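Local coordinates for subtilisin-like protein (Prochloron didemni, PDB 3ZXY) that probably cleaves peptide bonds as a subtilisin-type serine endopeptidase, this chain being the protease domain of the larger PatA protein, at residues A[16-21]-A[47-52]; A[34-39]-A[77-82]. The protein carries 1 engineered substitution. One frame throughout, in Å; residues are numbered along the deposited sequence.

In the fold
Contact 1 (16-21 with 47-52) holds two of the three residues predicted to form the charge relay of this subtilase domain, Asp-16 and His-51; the third, engineered to Ala-211 here, has its side chain about 3 Å from that of His-51. Contact 2 (34-39 with 77-82) lies next to it, the two centres 10 Å apart. Strand 11-16 runs next to strand 75-80, and Asp-16 O meets Ile-81 N at 2.8 Å and Phe-82 N at 2.9 Å, both probable hydrogen bonds. Phe-82 bridges the two: its CB packs against Met-48 SD at 3.5 Å, and its CD2 lies 3.6 Å from Gly-17 N, with the side chain also close to that of Asp-16.

Contact 1: residues A[16-21]-A[47-52]; sequences DGPVDI and FMSAHG
The Asp-His part of the predicted subtilase charge relay is made here, where the C-terminal end of strand 11-16 meets the start of helix 47-60. Asp-16 OD1 accepts a nearly straight hydrogen bond from His-51 ND1 (2.7 Å, 172°), through its syn lone pair and in the plane of the imidazole. Carboxylate and ring are nearly coplanar, 23° apart. CG of His-51 stands anti to its backbone N (chi1 -162°), a turn that carries ND1 to the carboxylate. On its anti side the same OD1 takes Gly-17 N at 2.7 Å, so two donors grip one oxygen and restrain the rotation of the carboxylate. With an alanine in place of Asp-16, His-51 ND1 and Gly-17 N would probably both lose this acceptor, and the imidazole would be freer to turn.

Glycines let the backbones close in: Gly-17 CA reaches Met-48 O at 3.3 Å as a CA-H...O contact, and a CB on either Gly-17 or Gly-52 would clash across the interface. A second CA-H...O contact joins Ser-49 CA to Pro-18 O (3.4 Å). The Pro-18 ring lies against Ser-49 OG, which is hydrogen-bonded to Asp-84, while Val-19 CG2 rests on Gly-52 O at 3.5 Å. Farther out, Val-19 packs on Ala-56 of helix 47-60 and on Phe-26, and Asp-16 touches Val-55 of that helix and Ser-112 just beyond strand 108-111.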
loop_
_atom_site.group_PDB
_atom_site.type_symbol
_atom_site.label_atom_id
_atom_site.label_comp_id
_atom_site.label_asym_id
_atom_site.label_seq_id
_atom_site.Cartn_x
_atom_site.Cartn_y
_atom_site.Cartn_z
ATOM N N ASP A 16 -1.181 6.244 -7.301
ATOM C CA ASP A 16 0.229 6.535 -7.445
ATOM C C ASP A 16 0.432 7.285 -8.756
ATOM O O ASP A 16 -0.466 7.975 -9.237
ATOM C CB ASP A 16 1.049 5.226 -7.375
ATOM C CG ASP A 16 2.429 5.438 -6.783
ATOM O OD1 ASP A 16 3.275 6.031 -7.469
ATOM O OD2 ASP A 16 2.668 5.033 -5.621
ATOM N N GLY A 17 1.613 7.162 -9.324
ATOM C CA GLY A 17 1.829 7.672 -10.665
ATOM C C GLY A 17 1.270 6.744 -11.715
ATOM O O GLY A 17 0.710 5.685 -11.412
ATOM N N PRO A 18 1.420 7.135 -12.981
ATOM C CA PRO A 18 1.042 6.255 -14.068
ATOM C C PRO A 18 1.737 4.904 -13.979
ATOM O O PRO A 18 2.888 4.816 -13.524
ATOM C CB PRO A 18 1.496 7.021 -15.311
ATOM C CG PRO A 18 1.524 8.437 -14.889
ATOM C CD PRO A 18 1.943 8.427 -13.461
ATOM N N VAL A 19 1.032 3.860 -14.396
ATOM C CA VAL A 19 1.588 2.510 -14.410
ATOM C C VAL A 19 1.747 2.044 -15.851
ATOM O O VAL A 19 0.797 2.091 -16.639
ATOM C CB VAL A 19 0.674 1.542 -13.636
ATOM C CG1 VAL A 19 1.158 0.096 -13.753
ATOM C CG2 VAL A 19 0.601 1.971 -12.175
ATOM N N ASP A 20 2.946 1.587 -16.194
ATOM C CA ASP A 20 3.224 1.023 -17.514
ATOM C C ASP A 20 2.649 -0.384 -17.566
ATOM O O ASP A 20 3.361 -1.353 -17.373
ATOM C CB ASP A 20 4.731 1.006 -17.800
ATOM C CG ASP A 20 5.073 0.379 -19.145
ATOM O OD1 ASP A 20 4.171 0.247 -20.008
ATOM O OD2 ASP A 20 6.251 0.009 -19.345
ATOM N N ILE A 21 1.360 -0.476 -17.868
ATOM C CA ILE A 21 0.657 -1.766 -17.883
ATOM C C ILE A 21 1.129 -2.690 -19.012
ATOM O O ILE A 21 0.789 -3.873 -19.014
ATOM C CB ILE A 21 -0.886 -1.592 -17.898
ATOM C CG1 ILE A 21 -1.374 -0.812 -19.119
ATOM C CG2 ILE A 21 -1.320 -0.904 -16.603
ATOM C CD1 ILE A 21 -2.875 -0.881 -19.336
ATOM N N PHE A 47 9.295 10.511 -13.548
ATOM C CA PHE A 47 9.579 10.123 -12.159
ATOM C C PHE A 47 8.397 9.451 -11.488
ATOM O O PHE A 47 8.580 8.524 -10.697
ATOM C CB PHE A 47 10.051 11.325 -11.357
ATOM C CG PHE A 47 11.436 11.743 -11.713
ATOM C CD1 PHE A 47 12.524 10.977 -11.301
ATOM C CD2 PHE A 47 11.656 12.854 -12.489
ATOM C CE1 PHE A 47 13.809 11.327 -11.655
ATOM C CE2 PHE A 47 12.936 13.207 -12.842
ATOM C CZ PHE A 47 14.009 12.442 -12.422
ATOM N N MET A 48 7.191 9.911 -11.786
ATOM C CA MET A 48 6.017 9.313 -11.166
ATOM C C MET A 48 5.558 8.064 -11.920
ATOM O O MET A 48 5.037 7.116 -11.303
ATOM C CB MET A 48 4.910 10.355 -10.961
ATOM C CG MET A 48 5.202 11.321 -9.819
ATOM S SD MET A 48 5.415 10.477 -8.238
ATOM C CE MET A 48 7.196 10.615 -8.077
ATOM N N SER A 49 5.789 8.020 -13.234
ATOM C CA SER A 49 5.642 6.765 -13.986
ATOM C C SER A 49 6.560 5.678 -13.404
ATOM O O SER A 49 6.152 4.522 -13.242
ATOM C CB SER A 49 5.965 6.972 -15.460
ATOM O OG SER A 49 4.981 7.742 -16.122
ATOM N N ALA A 50 7.791 6.044 -13.045
ATOM C CA ALA A 50 8.705 5.092 -12.415
ATOM C C ALA A 50 8.162 4.632 -11.075
ATOM O O ALA A 50 8.101 3.436 -10.778
ATOM C CB ALA A 50 10.082 5.713 -12.232
ATOM N N HIS A 51 7.709 5.581 -10.279
ATOM C CA HIS A 51 7.217 5.296 -8.936
ATOM C C HIS A 51 5.997 4.396 -8.988
ATOM O O HIS A 51 5.935 3.350 -8.312
ATOM C CB HIS A 51 6.909 6.638 -8.267
ATOM C CG HIS A 51 6.807 6.585 -6.771
ATOM N ND1 HIS A 51 5.643 6.334 -6.146
ATOM C CD2 HIS A 51 7.747 6.842 -5.775
ATOM C CE1 HIS A 51 5.828 6.385 -4.818
ATOM N NE2 HIS A 51 7.117 6.698 -4.582
ATOM N N GLY A 52 5.021 4.752 -9.814
ATOM C CA GLY A 52 3.773 4.006 -9.892
ATOM C C GLY A 52 3.942 2.624 -10.494
ATOM O O GLY A 52 3.344 1.662 -10.017
#

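Contact 2: residues A[34-39]-A[77-82]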
loop_
_atom_site.group_PDB
_atom_site.type_symbol
_atom_site.label_atom_id
_atom_site.label_comp_id
_atom_site.label_asym_id
_atom_site.label_seq_id
_atom_site.Cartn_x
_atom_site.Cartn_y
_atom_site.Cartn_z
ATOM N N LEU A 34 -8.473 3.758 -14.043
ATOM C CA LEU A 34 -9.587 4.641 -13.736
ATOM C C LEU A 34 -9.102 6.087 -13.828
ATOM O O LEU A 34 -8.581 6.645 -12.858
ATOM C CB LEU A 34 -10.137 4.360 -12.338
ATOM C CG LEU A 34 -10.697 2.959 -12.087
ATOM C CD1 LEU A 34 -11.122 2.812 -10.634
ATOM C CD2 LEU A 34 -11.857 2.655 -13.016
ATOM N N PRO A 35 -9.252 6.699 -15.007
ATOM C CA PRO A 35 -8.784 8.068 -15.155
ATOM C C PRO A 35 -9.496 8.984 -14.190
ATOM O O PRO A 35 -10.716 8.947 -14.058
ATOM C CB PRO A 35 -9.134 8.422 -16.601
ATOM C CG PRO A 35 -9.346 7.126 -17.288
ATOM C CD PRO A 35 -9.840 6.175 -16.249
ATOM N N THR A 36 -8.719 9.786 -13.491
ATOM C CA THR A 36 -9.299 10.760 -12.623
ATOM C C THR A 36 -8.820 12.039 -13.279
ATOM O O THR A 36 -9.086 12.195 -14.473
ATOM C CB THR A 36 -8.963 10.390 -11.173
ATOM O OG1 THR A 36 -9.444 9.051 -10.981
ATOM C CG2 THR A 36 -9.669 11.294 -10.182
ATOM N N LEU A 37 -8.117 12.940 -12.619
ATOM C CA LEU A 37 -7.784 14.204 -13.282
ATOM C C LEU A 37 -6.352 14.235 -13.826
ATOM O O LEU A 37 -6.078 14.941 -14.807
ATOM C CB LEU A 37 -8.082 15.393 -12.364
ATOM C CG LEU A 37 -9.568 15.784 -12.373
ATOM C CD1 LEU A 37 -9.830 16.991 -11.484
ATOM C CD2 LEU A 37 -10.060 16.062 -13.789
ATOM N N ALA A 38 -5.459 13.466 -13.211
ATOM C CA ALA A 38 -4.058 13.370 -13.661
ATOM C C ALA A 38 -3.920 12.497 -14.923
ATOM O O ALA A 38 -4.750 11.592 -15.167
ATOM C CB ALA A 38 -3.168 12.819 -12.551
ATOM N N PRO A 39 -2.865 12.736 -15.725
ATOM C CA PRO A 39 -2.603 11.849 -16.862
ATOM C C PRO A 39 -2.467 10.378 -16.447
ATOM O O PRO A 39 -1.966 10.074 -15.357
ATOM C CB PRO A 39 -1.282 12.379 -17.433
ATOM C CG PRO A 39 -1.263 13.814 -17.026
ATOM C CD PRO A 39 -1.896 13.849 -15.664
ATOM N N LEU A 77 -6.992 -1.878 -9.428
ATOM C CA LEU A 77 -7.607 -0.629 -9.859
ATOM C C LEU A 77 -6.519 0.426 -9.852
ATOM O O LEU A 77 -5.983 0.803 -8.785
ATOM C CB LEU A 77 -8.777 -0.227 -8.960
ATOM C CG LEU A 77 -9.911 -1.236 -8.788
ATOM C CD1 LEU A 77 -10.890 -0.720 -7.744
ATOM C CD2 LEU A 77 -10.597 -1.518 -10.126
ATOM N N ILE A 78 -6.129 0.872 -11.040
ATOM C CA ILE A 78 -5.053 1.852 -11.144
ATOM C C ILE A 78 -5.675 3.245 -11.217
ATOM O O ILE A 78 -6.431 3.539 -12.144
ATOM C CB ILE A 78 -4.165 1.625 -12.385
ATOM C CG1 ILE A 78 -3.616 0.188 -12.450
ATOM C CG2 ILE A 78 -3.057 2.661 -12.433
ATOM C CD1 ILE A 78 -3.036 -0.348 -11.175
ATOM N N VAL A 79 -5.349 4.093 -10.240
ATOM C CA VAL A 79 -5.960 5.421 -10.117
ATOM C C VAL A 79 -4.826 6.437 -10.060
ATOM O O VAL A 79 -4.358 6.812 -8.975
ATOM C CB VAL A 79 -6.876 5.525 -8.867
ATOM C CG1 VAL A 79 -7.607 6.873 -8.832
ATOM C CG2 VAL A 79 -7.888 4.380 -8.848
ATOM N N PRO A 80 -4.344 6.877 -11.236
ATOM C CA PRO A 80 -3.182 7.760 -11.188
ATOM C C PRO A 80 -3.535 9.140 -10.623
ATOM O O PRO A 80 -4.479 9.809 -11.080
ATOM C CB PRO A 80 -2.695 7.802 -12.644
ATOM C CG PRO A 80 -3.313 6.621 -13.290
ATOM C CD PRO A 80 -4.643 6.455 -12.612
ATOM N N ILE A 81 -2.784 9.523 -9.593
ATOM C CA ILE A 81 -2.953 10.797 -8.920
ATOM C C ILE A 81 -1.653 11.588 -8.938
ATOM O O ILE A 81 -1.702 12.810 -8.981
ATOM C CB ILE A 81 -3.447 10.640 -7.463
ATOM C CG1 ILE A 81 -2.520 9.735 -6.641
ATOM C CG2 ILE A 81 -4.851 10.049 -7.443
ATOM C CD1 ILE A 81 -2.711 9.837 -5.138
ATOM N N PHE A 82 -0.509 10.901 -8.914
ATOM C CA PHE A 82 0.789 11.586 -8.952
ATOM C C PHE A 82 1.134 11.849 -10.411
ATOM O O PHE A 82 0.753 11.087 -11.288
ATOM C CB PHE A 82 1.918 10.762 -8.313
ATOM C CG PHE A 82 1.674 10.322 -6.891
ATOM C CD1 PHE A 82 0.924 11.077 -5.993
ATOM C CD2 PHE A 82 2.273 9.138 -6.438
ATOM C CE1 PHE A 82 0.722 10.625 -4.683
ATOM C CE2 PHE A 82 2.079 8.696 -5.141
ATOM C CZ PHE A 82 1.292 9.436 -4.271
HETATM O O HOH W 1 -5.912 9.854 -13.468
HETATM O O HOH W 2 -0.246 11.455 -13.847
#
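Leu-34 N donates to Ile-78 O at 2.8 Å and 172°, the one direct hydrogen bond joining 34-39 to 77-82. Just past strand 30-33, it continues the parallel pairing that Thr-32 also makes with Ile-78, at the edge of the subtilase sheet. The Leu-34 side chain reaches the strand's side chains through CD1, which meets Val-79 CG2 at 4.0 Å and also Leu-77 CB, the chains crossing obliquely. Thr-36 follows with OG1 against Val-79 CG1 (3.6 Å). Its chi1 of -56° sets OG1 beside its own backbone N and anti to the carbonyl carbon, where the hydroxyl also donates to Leu-34 O from above the carbonyl plane. Val-79 thus meets the two residues with separate methyls, CG2 at Leu-34 and CG1 at Thr-36.

Farther along, the chains are joined chiefly through water. Ala-38 CB sits on Pro-80 O at 3.6 Å, and one water accepts from Thr-36 N while donating to Ala-38 O and Pro-80 O. Pro-39 O rests against Pro-80 CB at 3.6 Å, and a second water donates to both Pro-39 O and Phe-82 O, bridging the segments' last residues.

Outside this shell, Thr-36 packs on Arg-96 and Arg-100 of helix 91-103, and Arg-100 also bonds Pro-35 O. Residues 34-39 continue from outermost strand 30-33 along strand 75-80, itself hydrogen-bonded to strand 11-16 in the parallel sheet.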